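Local structure of OsmC family protein (Rhodothermus marinus, 5CML) at residues 82-90 / 167-176; 141-149 / 157-168. The protein probably hydrolyses carboxyl esters through the alpha/beta-hydrolase domain described here, which the full-length protein combines with an OsmC domain. All coordinates share one frame; numbering follows the deposited sequence.

Interaction 1 (82-90 / 167-176)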
# COMPACT_ATOMS: atom_id res chain seq x y z
N ALA A 82 -15.58 -4.90 -1.18
CA ALA A 82 -15.13 -3.57 -1.59
C ALA A 82 -14.42 -2.86 -0.43
O ALA A 82 -14.94 -2.80 0.69
CB ALA A 82 -16.31 -2.74 -2.08
N THR A 83 -13.23 -2.33 -0.70
CA THR A 83 -12.38 -1.87 0.38
C THR A 83 -12.63 -0.43 0.83
O THR A 83 -13.15 0.41 0.08
CB THR A 83 -10.91 -1.98 -0.02
OG1 THR A 83 -10.10 -1.99 1.16
CG2 THR A 83 -10.51 -0.81 -0.91
N ASN A 84 -12.24 -0.18 2.08
CA ASN A 84 -12.23 1.17 2.63
C ASN A 84 -11.12 1.30 3.67
O ASN A 84 -10.33 0.38 3.89
CB ASN A 84 -13.59 1.51 3.23
CG ASN A 84 -14.06 0.50 4.26
OD1 ASN A 84 -13.30 -0.32 4.74
ND2 ASN A 84 -15.35 0.59 4.61
N PHE A 85 -11.05 2.46 4.31
CA PHE A 85 -10.04 2.72 5.33
C PHE A 85 -10.15 1.80 6.53
O PHE A 85 -9.13 1.37 7.09
CB PHE A 85 -10.11 4.17 5.78
CG PHE A 85 -9.48 5.12 4.82
CD1 PHE A 85 -8.13 5.07 4.59
CD2 PHE A 85 -10.24 6.02 4.12
CE1 PHE A 85 -7.53 5.93 3.70
CE2 PHE A 85 -9.65 6.90 3.22
CZ PHE A 85 -8.29 6.84 3.01
N GLU A 86 -11.39 1.48 6.94
CA GLU A 86 -11.60 0.59 8.07
C GLU A 86 -11.00 -0.80 7.84
O GLU A 86 -10.49 -1.41 8.76
CB GLU A 86 -13.09 0.45 8.39
CG GLU A 86 -13.45 -0.77 9.28
CD GLU A 86 -12.55 -1.00 10.52
OE1 GLU A 86 -11.85 -0.07 11.00
OE2 GLU A 86 -12.55 -2.14 11.01
N ASP A 87 -11.05 -1.31 6.61
CA ASP A 87 -10.42 -2.61 6.35
C ASP A 87 -8.92 -2.55 6.56
O ASP A 87 -8.34 -3.50 7.07
CB ASP A 87 -10.74 -3.08 4.93
CG ASP A 87 -12.20 -3.40 4.75
OD1 ASP A 87 -12.90 -3.61 5.77
OD2 ASP A 87 -12.66 -3.43 3.60
N LEU A 88 -8.28 -1.45 6.17
CA LEU A 88 -6.84 -1.30 6.43
C LEU A 88 -6.57 -1.20 7.93
O LEU A 88 -5.65 -1.83 8.45
CB LEU A 88 -6.30 -0.06 5.72
CG LEU A 88 -5.13 -0.28 4.79
CD1 LEU A 88 -5.43 -1.38 3.75
CD2 LEU A 88 -4.80 1.05 4.13
N ARG A 89 -7.40 -0.44 8.64
CA ARG A 89 -7.25 -0.35 10.09
C ARG A 89 -7.43 -1.73 10.72
O ARG A 89 -6.70 -2.07 11.65
CB ARG A 89 -8.24 0.65 10.69
CG ARG A 89 -8.02 2.07 10.21
CD ARG A 89 -9.14 2.95 10.69
NE ARG A 89 -8.98 4.30 10.15
CZ ARG A 89 -9.92 4.96 9.49
NH1 ARG A 89 -11.13 4.43 9.30
NH2 ARG A 89 -9.64 6.17 9.03
N ALA A 90 -8.37 -2.52 10.20
CA ALA A 90 -8.63 -3.86 10.73
C ALA A 90 -7.41 -4.77 10.56
O ALA A 90 -7.12 -5.63 11.42
CB ALA A 90 -9.85 -4.46 10.04
N ARG A 167 -13.98 -3.05 -7.82
CA ARG A 167 -14.88 -2.16 -7.09
C ARG A 167 -14.27 -1.69 -5.79
O ARG A 167 -13.52 -2.44 -5.16
CB ARG A 167 -16.20 -2.85 -6.77
CG ARG A 167 -16.90 -3.48 -7.94
CD ARG A 167 -17.88 -4.55 -7.46
NE ARG A 167 -19.10 -3.93 -6.94
CZ ARG A 167 -20.05 -3.40 -7.71
NH1 ARG A 167 -19.90 -3.41 -9.04
NH2 ARG A 167 -21.13 -2.86 -7.17
N ILE A 168 -14.60 -0.47 -5.38
CA ILE A 168 -14.29 0.00 -4.03
C ILE A 168 -15.45 0.87 -3.51
O ILE A 168 -16.28 1.32 -4.28
CB ILE A 168 -12.98 0.81 -3.97
CG1 ILE A 168 -13.08 2.06 -4.86
CG2 ILE A 168 -11.81 -0.07 -4.37
CD1 ILE A 168 -11.97 3.07 -4.58
N LYS A 169 -15.49 1.09 -2.20
CA LYS A 169 -16.49 1.99 -1.62
C LYS A 169 -16.29 3.46 -2.06
O LYS A 169 -15.17 3.97 -2.08
CB LYS A 169 -16.47 1.90 -0.10
CG LYS A 169 -16.72 0.49 0.45
CD LYS A 169 -18.05 -0.05 -0.04
CE LYS A 169 -18.58 -1.15 0.86
NZ LYS A 169 -19.96 -1.58 0.44
N LYS A 170 -17.39 4.14 -2.41
CA LYS A 170 -17.33 5.59 -2.66
C LYS A 170 -16.83 6.32 -1.42
O LYS A 170 -16.22 7.40 -1.53
CB LYS A 170 -18.70 6.14 -3.07
CG LYS A 170 -19.20 5.68 -4.43
CD LYS A 170 -20.60 6.22 -4.71
CE LYS A 170 -21.32 5.42 -5.79
NZ LYS A 170 -22.71 5.92 -6.05
N GLN A 171 -17.07 5.73 -0.26
CA GLN A 171 -16.59 6.26 1.01
C GLN A 171 -15.07 6.48 0.98
O GLN A 171 -14.57 7.41 1.60
CB GLN A 171 -16.97 5.31 2.17
CG GLN A 171 -16.47 5.73 3.56
CD GLN A 171 -16.68 4.66 4.62
OE1 GLN A 171 -16.65 3.46 4.33
NE2 GLN A 171 -16.88 5.09 5.86
N PHE A 172 -14.35 5.64 0.23
CA PHE A 172 -12.90 5.79 0.15
C PHE A 172 -12.50 7.18 -0.37
O PHE A 172 -11.75 7.88 0.29
CB PHE A 172 -12.28 4.70 -0.74
CG PHE A 172 -10.82 4.89 -0.99
CD1 PHE A 172 -9.90 4.65 0.03
CD2 PHE A 172 -10.35 5.30 -2.23
CE1 PHE A 172 -8.54 4.85 -0.19
CE2 PHE A 172 -8.99 5.48 -2.45
CZ PHE A 172 -8.09 5.25 -1.43
N LEU A 173 -12.99 7.57 -1.54
CA LEU A 173 -12.57 8.84 -2.10
C LEU A 173 -13.14 9.97 -1.28
O LEU A 173 -12.45 10.96 -1.07
CB LEU A 173 -12.99 9.00 -3.55
CG LEU A 173 -12.52 10.31 -4.21
CD1 LEU A 173 -11.06 10.69 -3.93
CD2 LEU A 173 -12.70 10.23 -5.70
N GLU A 174 -14.38 9.83 -0.82
CA GLU A 174 -14.97 10.86 0.04
C GLU A 174 -14.12 11.14 1.27
O GLU A 174 -13.87 12.30 1.62
CB GLU A 174 -16.38 10.46 0.47
CG GLU A 174 -17.35 10.46 -0.66
CD GLU A 174 -18.78 10.19 -0.22
OE1 GLU A 174 -19.05 10.19 1.00
OE2 GLU A 174 -19.63 9.97 -1.10
N GLU A 175 -13.70 10.07 1.95
CA GLU A 175 -12.90 10.22 3.14
C GLU A 175 -11.51 10.75 2.85
O GLU A 175 -10.98 11.53 3.61
CB GLU A 175 -12.83 8.87 3.87
CG GLU A 175 -12.16 8.90 5.23
CD GLU A 175 -12.36 7.61 6.02
OE1 GLU A 175 -13.06 6.68 5.51
OE2 GLU A 175 -11.83 7.52 7.16
N LEU A 176 -10.92 10.29 1.75
CA LEU A 176 -9.60 10.75 1.33
C LEU A 176 -9.62 12.25 1.04
O LEU A 176 -8.74 13.00 1.47
CB LEU A 176 -9.16 9.98 0.10
CG LEU A 176 -7.76 10.23 -0.40
CD1 LEU A 176 -6.77 9.70 0.63
CD2 LEU A 176 -7.54 9.54 -1.76
O HOH W 1 -11.69 -3.23 -2.84
O HOH W 2 -13.05 4.61 3.80
O HOH W 3 -13.35 5.01 7.75
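The N-capped start of helix 85-98, a core helix of this alpha/beta-hydrolase domain, meets the strand-to-helix junction 167-176 of what is probably the cap region through Phe85, Asn84 and Arg89, which face Phe172, Gln171 and Glu175. Helices 85-90 and 170-176 run nearly perpendicular, at 88°. Phe85 fills the angle between them: Phe172 CD1 lies over one face of its ring, toward the rim, and the two rings meet obliquely. Phe85 CZ also touches Leu176 CD1 at 4.0 Å. Phe172 packs edge-to-face on Phe66 as well, and Phe85 rests on Ala117 and Val118 of helix 110-118.

Glu175 runs out extended, its CG turned anti to the backbone N (chi1 -174°), which carries the carboxylate along the edge of the Phe85 ring to Arg89. Arg89 NH2 donates to Glu175 OE2 at 3.2 Å in an almost straight salt bridge, in the plane of the guanidinium and on the syn side of the oxygen, though tilted out of the carboxylate plane; NE of the same arginine pairs with Glu121. The other carboxylate oxygen, OE1, is gripped by two waters, one passing the link on to Phe85 N, the other to Arg89 NH1. With an alanine in place of Glu175, Arg89 NH2 would probably lose this carboxylate, both water bridges would go and the CD2 edge of Phe85 would be uncovered.

Asn84 serves helix and contact together. Its OD1 caps the helix by accepting from Asp87 N at 3.1 Å, while its ND2 donates across to Gln171 OE1 at 3.2 Å, the two amide planes steeply inclined. Further back, Lys169 N makes a weak bond to Thr83 O, Thr83 CG2 lies alongside Ile168 CG2, and one water accepts from Thr83 N at 2.8 Å and donates to Arg167 O at 3.1 Å.

Interaction 2 (141-149 / 157-168)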
# COMPACT_ATOMS: atom_id res chain seq x y z
N ARG A 141 -9.72 10.43 -9.29
CA ARG A 141 -10.90 10.46 -10.16
C ARG A 141 -10.62 9.97 -11.57
O ARG A 141 -11.49 9.37 -12.21
CB ARG A 141 -11.50 11.86 -10.22
CG ARG A 141 -12.28 12.21 -8.98
CD ARG A 141 -13.15 13.43 -9.18
NE ARG A 141 -12.37 14.65 -9.37
CZ ARG A 141 -11.92 15.41 -8.38
NH1 ARG A 141 -12.13 15.06 -7.10
NH2 ARG A 141 -11.23 16.51 -8.66
N HIS A 142 -9.41 10.20 -12.04
CA HIS A 142 -8.99 9.71 -13.35
C HIS A 142 -9.17 8.19 -13.47
O HIS A 142 -9.40 7.66 -14.56
CB HIS A 142 -7.54 10.10 -13.61
CG HIS A 142 -7.05 9.73 -14.97
ND1 HIS A 142 -6.14 8.71 -15.18
CD2 HIS A 142 -7.34 10.24 -16.18
CE1 HIS A 142 -5.90 8.61 -16.48
NE2 HIS A 142 -6.61 9.53 -17.11
N LEU A 143 -9.07 7.50 -12.33
CA LEU A 143 -9.07 6.04 -12.27
C LEU A 143 -10.44 5.40 -12.00
O LEU A 143 -10.60 4.19 -12.16
CB LEU A 143 -8.13 5.56 -11.16
CG LEU A 143 -6.72 6.15 -11.14
CD1 LEU A 143 -5.99 5.70 -9.88
CD2 LEU A 143 -5.93 5.77 -12.38
N LEU A 144 -11.41 6.22 -11.60
CA LEU A 144 -12.64 5.72 -10.96
C LEU A 144 -13.89 6.24 -11.63
O LEU A 144 -13.90 7.35 -12.14
CB LEU A 144 -12.70 6.15 -9.49
CG LEU A 144 -12.06 5.25 -8.44
CD1 LEU A 144 -10.61 4.95 -8.75
CD2 LEU A 144 -12.18 5.94 -7.09
N ARG A 145 -14.96 5.44 -11.57
CA ARG A 145 -16.30 5.91 -11.93
C ARG A 145 -17.35 5.25 -11.00
O ARG A 145 -17.13 4.16 -10.48
CB ARG A 145 -16.60 5.61 -13.42
CG ARG A 145 -15.83 4.45 -14.07
CD ARG A 145 -14.43 4.86 -14.60
NE ARG A 145 -13.83 3.89 -15.53
CZ ARG A 145 -12.59 4.01 -16.03
NH1 ARG A 145 -11.84 5.04 -15.67
NH2 ARG A 145 -12.09 3.10 -16.87
N PRO A 146 -18.48 5.93 -10.75
CA PRO A 146 -19.49 5.28 -9.90
C PRO A 146 -19.96 3.93 -10.46
O PRO A 146 -20.16 3.78 -11.67
CB PRO A 146 -20.64 6.29 -9.88
CG PRO A 146 -19.96 7.61 -10.07
CD PRO A 146 -18.81 7.34 -11.02
N ALA A 147 -20.11 2.94 -9.58
CA ALA A 147 -20.69 1.66 -9.97
C ALA A 147 -22.20 1.78 -9.96
O ALA A 147 -22.75 2.69 -9.34
CB ALA A 147 -20.22 0.55 -9.04
N LEU A 148 -22.87 0.87 -10.66
CA LEU A 148 -24.33 0.83 -10.66
C LEU A 148 -24.84 0.36 -9.30
O LEU A 148 -24.37 -0.65 -8.77
CB LEU A 148 -24.84 -0.10 -11.77
CG LEU A 148 -24.31 0.19 -13.18
CD1 LEU A 148 -24.79 -0.87 -14.17
CD2 LEU A 148 -24.73 1.59 -13.63
N ASP A 149 -25.78 1.10 -8.72
CA ASP A 149 -26.36 0.75 -7.42
C ASP A 149 -27.38 -0.37 -7.57
O ASP A 149 -27.91 -0.60 -8.66
CB ASP A 149 -27.03 1.97 -6.77
CG ASP A 149 -26.02 3.00 -6.27
OD1 ASP A 149 -26.25 4.21 -6.49
OD2 ASP A 149 -25.02 2.61 -5.64
N ALA A 157 -17.66 2.16 -6.33
CA ALA A 157 -17.11 2.75 -7.55
C ALA A 157 -16.28 1.70 -8.28
O ALA A 157 -15.78 0.77 -7.63
CB ALA A 157 -16.27 3.98 -7.22
N VAL A 158 -16.15 1.83 -9.60
CA VAL A 158 -15.31 0.92 -10.40
C VAL A 158 -13.97 1.58 -10.76
O VAL A 158 -13.93 2.68 -11.29
CB VAL A 158 -16.03 0.48 -11.68
CG1 VAL A 158 -15.13 -0.42 -12.56
CG2 VAL A 158 -17.32 -0.26 -11.35
N VAL A 159 -12.88 0.86 -10.47
CA VAL A 159 -11.52 1.36 -10.63
C VAL A 159 -10.86 0.67 -11.82
O VAL A 159 -11.00 -0.53 -12.00
CB VAL A 159 -10.66 1.09 -9.37
CG1 VAL A 159 -9.27 1.70 -9.52
CG2 VAL A 159 -11.34 1.60 -8.12
N ASP A 160 -10.12 1.45 -12.60
CA ASP A 160 -9.37 0.95 -13.74
C ASP A 160 -7.91 1.38 -13.60
O ASP A 160 -7.60 2.57 -13.64
CB ASP A 160 -9.99 1.48 -15.03
CG ASP A 160 -9.25 1.04 -16.29
OD1 ASP A 160 -8.36 0.17 -16.25
OD2 ASP A 160 -9.61 1.59 -17.36
N LEU A 161 -7.02 0.41 -13.36
CA LEU A 161 -5.58 0.65 -13.28
C LEU A 161 -4.85 0.03 -14.47
O LEU A 161 -3.64 -0.20 -14.44
CB LEU A 161 -5.01 0.07 -11.99
CG LEU A 161 -5.65 0.52 -10.68
CD1 LEU A 161 -4.90 -0.19 -9.59
CD2 LEU A 161 -5.57 2.03 -10.54
N GLY A 162 -5.61 -0.25 -15.53
CA GLY A 162 -5.03 -0.75 -16.77
C GLY A 162 -4.95 -2.27 -16.83
O GLY A 162 -4.42 -2.82 -17.80
N GLY A 163 -5.46 -2.94 -15.80
CA GLY A 163 -5.55 -4.39 -15.80
C GLY A 163 -6.99 -4.81 -15.53
O GLY A 163 -7.93 -4.28 -16.13
N ARG A 164 -7.16 -5.77 -14.63
CA ARG A 164 -8.49 -6.22 -14.25
C ARG A 164 -9.15 -5.10 -13.43
O ARG A 164 -8.58 -4.64 -12.45
CB ARG A 164 -8.42 -7.51 -13.42
CG ARG A 164 -7.90 -8.73 -14.17
CD ARG A 164 -7.27 -9.75 -13.21
NE ARG A 164 -8.18 -10.12 -12.13
CZ ARG A 164 -7.84 -10.89 -11.09
NH1 ARG A 164 -6.61 -11.37 -10.98
NH2 ARG A 164 -8.74 -11.18 -10.16
N PRO A 165 -10.34 -4.64 -13.85
CA PRO A 165 -10.98 -3.59 -13.05
C PRO A 165 -11.56 -4.13 -11.75
O PRO A 165 -11.73 -5.34 -11.61
CB PRO A 165 -12.09 -3.07 -13.98
CG PRO A 165 -12.40 -4.20 -14.88
CD PRO A 165 -11.12 -4.96 -15.06
N PHE A 166 -11.86 -3.24 -10.80
CA PHE A 166 -12.39 -3.69 -9.52
C PHE A 166 -13.29 -2.65 -8.88
O PHE A 166 -13.36 -1.51 -9.34
CB PHE A 166 -11.25 -4.08 -8.56
CG PHE A 166 -10.28 -2.96 -8.23
CD1 PHE A 166 -9.18 -2.72 -9.03
CD2 PHE A 166 -10.45 -2.19 -7.08
CE1 PHE A 166 -8.27 -1.72 -8.72
CE2 PHE A 166 -9.53 -1.19 -6.75
CZ PHE A 166 -8.46 -0.95 -7.58
N ARG A 167 -13.98 -3.05 -7.82
CA ARG A 167 -14.88 -2.16 -7.09
C ARG A 167 -14.27 -1.69 -5.79
O ARG A 167 -13.52 -2.44 -5.16
CB ARG A 167 -16.20 -2.85 -6.77
CG ARG A 167 -16.90 -3.48 -7.94
CD ARG A 167 -17.88 -4.55 -7.46
NE ARG A 167 -19.10 -3.93 -6.94
CZ ARG A 167 -20.05 -3.40 -7.71
NH1 ARG A 167 -19.90 -3.41 -9.04
NH2 ARG A 167 -21.13 -2.86 -7.17
N ILE A 168 -14.60 -0.47 -5.38
CA ILE A 168 -14.29 0.00 -4.03
C ILE A 168 -15.45 0.87 -3.51
O ILE A 168 -16.28 1.32 -4.28
CB ILE A 168 -12.98 0.81 -3.97
CG1 ILE A 168 -13.08 2.06 -4.86
CG2 ILE A 168 -11.81 -0.07 -4.37
CD1 ILE A 168 -11.97 3.07 -4.58
O HOH W 4 -22.22 -2.26 -9.54
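Val158 N donates to Arg145 O at 2.7 Å, the shortest direct hydrogen bond between strands 144-146 and 156-159 of this antiparallel hairpin. Arg145 N answers with a 3.0 Å bond to Val158 O, so these two residues form a hydrogen-bonded pair. Leu144 with Val159 and Pro146 with Ala157 are the non-hydrogen-bonded pairs to either side. Asp160 N continues the ladder to Leu143 O at 2.8 Å, and the same carbonyl receives a CA-H contact from Val159.

The sheet has two unlike faces here. On one, Leu144 and Val159 lie side by side, and Leu144 CD1 is wedged against the fork of the valine, tightly so at 3.5 Å from Val159 CG2. The other branch, Leu144 CD2, reaches across the central strand to Ile168 CD1 at 3.8 Å, crossing it at about a right angle.

On the face bearing Arg145 and Val158, the arginine bends at chi2 (-85°), which folds its chain past Val158 O toward Asp160. There NH2 makes a 2.9 Å salt bridge to Asp160 OD2. Its hydrogen bond is weak and bent; the guanidinium has Asp160 CB over one face and stands almost perpendicular to the carboxylate. Asp160 OD1 takes Gly162 N in an Asx turn as the chain leaves the strand. Ala147 CB packs on Val158 CG2, and beyond it a water joins Leu148 O to Arg167 NH1; Arg167 NE pairs with Glu156.

Leu143, Leu144 and Val159 all rest on Leu110 of helix 110-118. Leu143 CD1 meets Leu161 CD2, and Leu161 in turn touches Ser109, probably the nucleophile of a Ser-His-Asp triad, so the turn after strand 156-159 borders the likely active site.

How the interactions relate
Strand 166-169 is common to both contacts, whose centres lie about 13 Å apart, on the same side of the chain's centre. Along the chain, interaction 2 is nested inside the loop closed by interaction 1. Residues 141-149 and 157-168 build the three-stranded sheet of what is probably a cap region, between core strands 127-131 and 192-196; helix 170-179 follows, and interaction 1 ties its beginning back to core helix 85-98. The two also touch directly, where Leu173 CD2 packs on Arg141 CG at 3.8 Å. Together they place the small sheet and helix 170-179 beside helix 110-118, which starts at the probable nucleophile elbow, consistent with a cap over the hydrolase core.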